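Local coordinates for protein beta-agarase D (Zobellia galactanivorans, PDB 4ASM) that hydrolyses the beta-1,4-galactosidic linkages of agarose at internal positions, with retention of the anomeric configuration, as a secreted glycoside hydrolase of family 16, at residues Glu160-Glu165 / Ser186-Ile191. Sequence-based numbering, arbitrary orientation.
Sequences EIDIME and SHHVFI. With IMD (imidazole), chain C.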
loop_
_atom_site.group_PDB
_atom_site.type_symbol
_atom_site.label_atom_id
_atom_site.label_comp_id
_atom_site.label_asym_id
_atom_site.label_seq_id
_atom_site.Cartn_x
_atom_site.Cartn_y
_atom_site.Cartn_z
ATOM N N GLU A 160 -2.765 1.162 9.706
ATOM C CA GLU A 160 -2.051 1.146 8.418
ATOM C C GLU A 160 -2.812 1.943 7.380
ATOM O O GLU A 160 -4.034 1.880 7.330
ATOM C CB GLU A 160 -1.883 -0.300 7.949
ATOM C CG GLU A 160 -1.438 -0.469 6.507
ATOM C CD GLU A 160 -1.302 -1.922 6.118
ATOM O OE1 GLU A 160 -1.211 -2.801 7.008
ATOM O OE2 GLU A 160 -1.257 -2.176 4.883
ATOM N N ILE A 161 -2.079 2.703 6.580
ATOM C CA ILE A 161 -2.676 3.416 5.441
ATOM C C ILE A 161 -1.819 3.082 4.251
ATOM O O ILE A 161 -0.624 3.294 4.294
ATOM C CB ILE A 161 -2.684 4.942 5.667
ATOM C CG1 ILE A 161 -3.659 5.295 6.798
ATOM C CG2 ILE A 161 -3.021 5.701 4.364
ATOM C CD1 ILE A 161 -3.401 6.663 7.462
ATOM N N ASP A 162 -2.418 2.523 3.203
ATOM C CA ASP A 162 -1.636 2.172 2.028
ATOM C C ASP A 162 -1.656 3.318 1.034
ATOM O O ASP A 162 -2.636 4.073 0.957
ATOM C CB ASP A 162 -2.152 0.887 1.386
ATOM C CG ASP A 162 -2.067 -0.284 2.310
ATOM O OD1 ASP A 162 -1.275 -0.232 3.277
ATOM O OD2 ASP A 162 -2.809 -1.246 2.094
ATOM N N ILE A 163 -0.554 3.451 0.303
ATOM C CA ILE A 163 -0.496 4.340 -0.847
ATOM C C ILE A 163 -0.787 3.493 -2.087
ATOM O O ILE A 163 -1.715 3.794 -2.845
ATOM C CB ILE A 163 0.845 5.069 -0.931
ATOM C CG1 ILE A 163 0.909 6.127 0.184
ATOM C CG2 ILE A 163 0.959 5.778 -2.265
ATOM C CD1 ILE A 163 2.065 6.039 1.091
ATOM N N MET A 164 -0.012 2.434 -2.280
ATOM C CA MET A 164 -0.246 1.535 -3.404
ATOM C C MET A 164 -0.136 0.077 -2.962
ATOM O O MET A 164 0.813 -0.301 -2.268
ATOM C CB MET A 164 0.778 1.799 -4.500
ATOM C CG MET A 164 0.662 0.817 -5.687
ATOM S SD MET A 164 1.851 1.137 -7.014
ATOM C CE MET A 164 3.398 0.774 -6.176
ATOM N N GLU A 165 -1.109 -0.743 -3.383
ATOM C CA GLU A 165 -0.996 -2.202 -3.347
ATOM C C GLU A 165 -1.482 -2.637 -4.723
ATOM O O GLU A 165 -2.679 -2.487 -5.037
ATOM C CB GLU A 165 -1.881 -2.801 -2.253
ATOM C CG GLU A 165 -1.902 -4.311 -2.231
ATOM C CD GLU A 165 -2.632 -4.832 -1.018
ATOM O OE1 GLU A 165 -3.816 -4.464 -0.864
ATOM O OE2 GLU A 165 -2.033 -5.590 -0.213
ATOM N N SER A 186 -6.178 1.394 -0.373
ATOM C CA SER A 186 -6.478 0.619 0.821
ATOM C C SER A 186 -5.866 1.173 2.108
ATOM O O SER A 186 -5.092 2.128 2.104
ATOM C CB SER A 186 -6.008 -0.820 0.573
ATOM O OG SER A 186 -6.505 -1.751 1.532
ATOM N N HIS A 187 -6.253 0.536 3.206
ATOM C CA HIS A 187 -5.682 0.790 4.525
ATOM C C HIS A 187 -5.993 -0.459 5.315
ATOM O O HIS A 187 -6.718 -1.317 4.846
ATOM C CB HIS A 187 -6.295 2.045 5.179
ATOM C CG HIS A 187 -7.677 1.834 5.722
ATOM N ND1 HIS A 187 -8.815 2.090 4.986
ATOM C CD2 HIS A 187 -8.102 1.395 6.934
ATOM C CE1 HIS A 187 -9.881 1.829 5.725
ATOM N NE2 HIS A 187 -9.478 1.414 6.918
ATOM N N HIS A 188 -5.420 -0.591 6.511
ATOM C CA HIS A 188 -5.830 -1.691 7.373
ATOM C C HIS A 188 -5.940 -1.180 8.792
ATOM O O HIS A 188 -5.199 -0.293 9.203
ATOM C CB HIS A 188 -4.782 -2.806 7.397
ATOM C CG HIS A 188 -4.765 -3.711 6.200
ATOM N ND1 HIS A 188 -4.288 -3.331 4.959
ATOM C CD2 HIS A 188 -5.072 -5.023 6.097
ATOM C CE1 HIS A 188 -4.349 -4.366 4.134
ATOM N NE2 HIS A 188 -4.817 -5.406 4.801
ATOM N N VAL A 189 -6.845 -1.800 9.545
ATOM C CA VAL A 189 -6.824 -1.713 11.003
ATOM C C VAL A 189 -6.783 -3.135 11.564
ATOM O O VAL A 189 -7.411 -4.044 11.015
ATOM C CB VAL A 189 -8.001 -0.854 11.607
ATOM C CG1 VAL A 189 -7.889 0.598 11.145
ATOM C CG2 VAL A 189 -9.399 -1.447 11.301
ATOM N N PHE A 190 -6.054 -3.309 12.669
ATOM C CA PHE A 190 -5.848 -4.652 13.256
ATOM C C PHE A 190 -6.151 -4.684 14.731
ATOM O O PHE A 190 -5.873 -3.734 15.442
ATOM C CB PHE A 190 -4.381 -5.097 13.132
ATOM C CG PHE A 190 -3.873 -5.201 11.715
ATOM C CD1 PHE A 190 -3.987 -6.389 11.004
ATOM C CD2 PHE A 190 -3.234 -4.107 11.118
ATOM C CE1 PHE A 190 -3.495 -6.471 9.674
ATOM C CE2 PHE A 190 -2.737 -4.194 9.826
ATOM C CZ PHE A 190 -2.871 -5.373 9.115
ATOM N N ILE A 191 -6.671 -5.822 15.178
ATOM C CA ILE A 191 -6.432 -6.249 16.555
ATOM C C ILE A 191 -5.239 -7.194 16.494
ATOM O O ILE A 191 -5.205 -8.109 15.681
ATOM C CB ILE A 191 -7.625 -7.007 17.173
ATOM C CG1 ILE A 191 -8.917 -6.230 16.977
ATOM C CG2 ILE A 191 -7.375 -7.218 18.681
ATOM C CD1 ILE A 191 -10.137 -6.830 17.721
HETATM N N1 IMD C . -0.006 -3.782 3.256
HETATM C C2 IMD C . 1.096 -4.502 3.525
HETATM N N3 IMD C . 1.516 -5.083 2.383
HETATM C C4 IMD C . 0.684 -4.726 1.377
HETATM C C5 IMD C . -0.279 -3.898 1.938
#
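E160 and H188 form the hydrogen-bonded pair of two antiparallel strands, with bonds from E160 N to H188 O and from H188 N to E160 O, both 2.9 Å. A third backbone bond, D162 N to S186 O, continues the pairing, and Y235 also binds S186 O through its hydroxyl. Most of the buried surface comes from E160 and H188, which lie side by side on the cleft face. With CG anti to the backbone N (chi1 167°) and the chain extended beyond it, the E160 carboxylate reaches along the imidazole, the two planes only 25° apart. Its OE1 meets the edge of the F190 ring, 3.5 Å from CE2. This is the E-I-D-I-M-E signature of family 16 on the beta-jelly-roll, in which a classic bulge at I163 and M164, opposite I150, brings E165 onto the same face as E160 and D162. E160 is probably the nucleophile and E165 the proton donor, as in related family 16 enzymes. On the opposite face I161 and H187 form a non-hydrogen-bonded pair with close backbones, CA to CA 4.1 Å, but their side chains meet loosely; H187 NE2 is hydrogen-bonded to I303 O. Toward the substrate cleft the protein packing gives way to a bound imidazole, probably from the crystallisation liquor, whose N1 donates a nearly straight bond of 2.6 Å to E160 OE2. E326 also binds it.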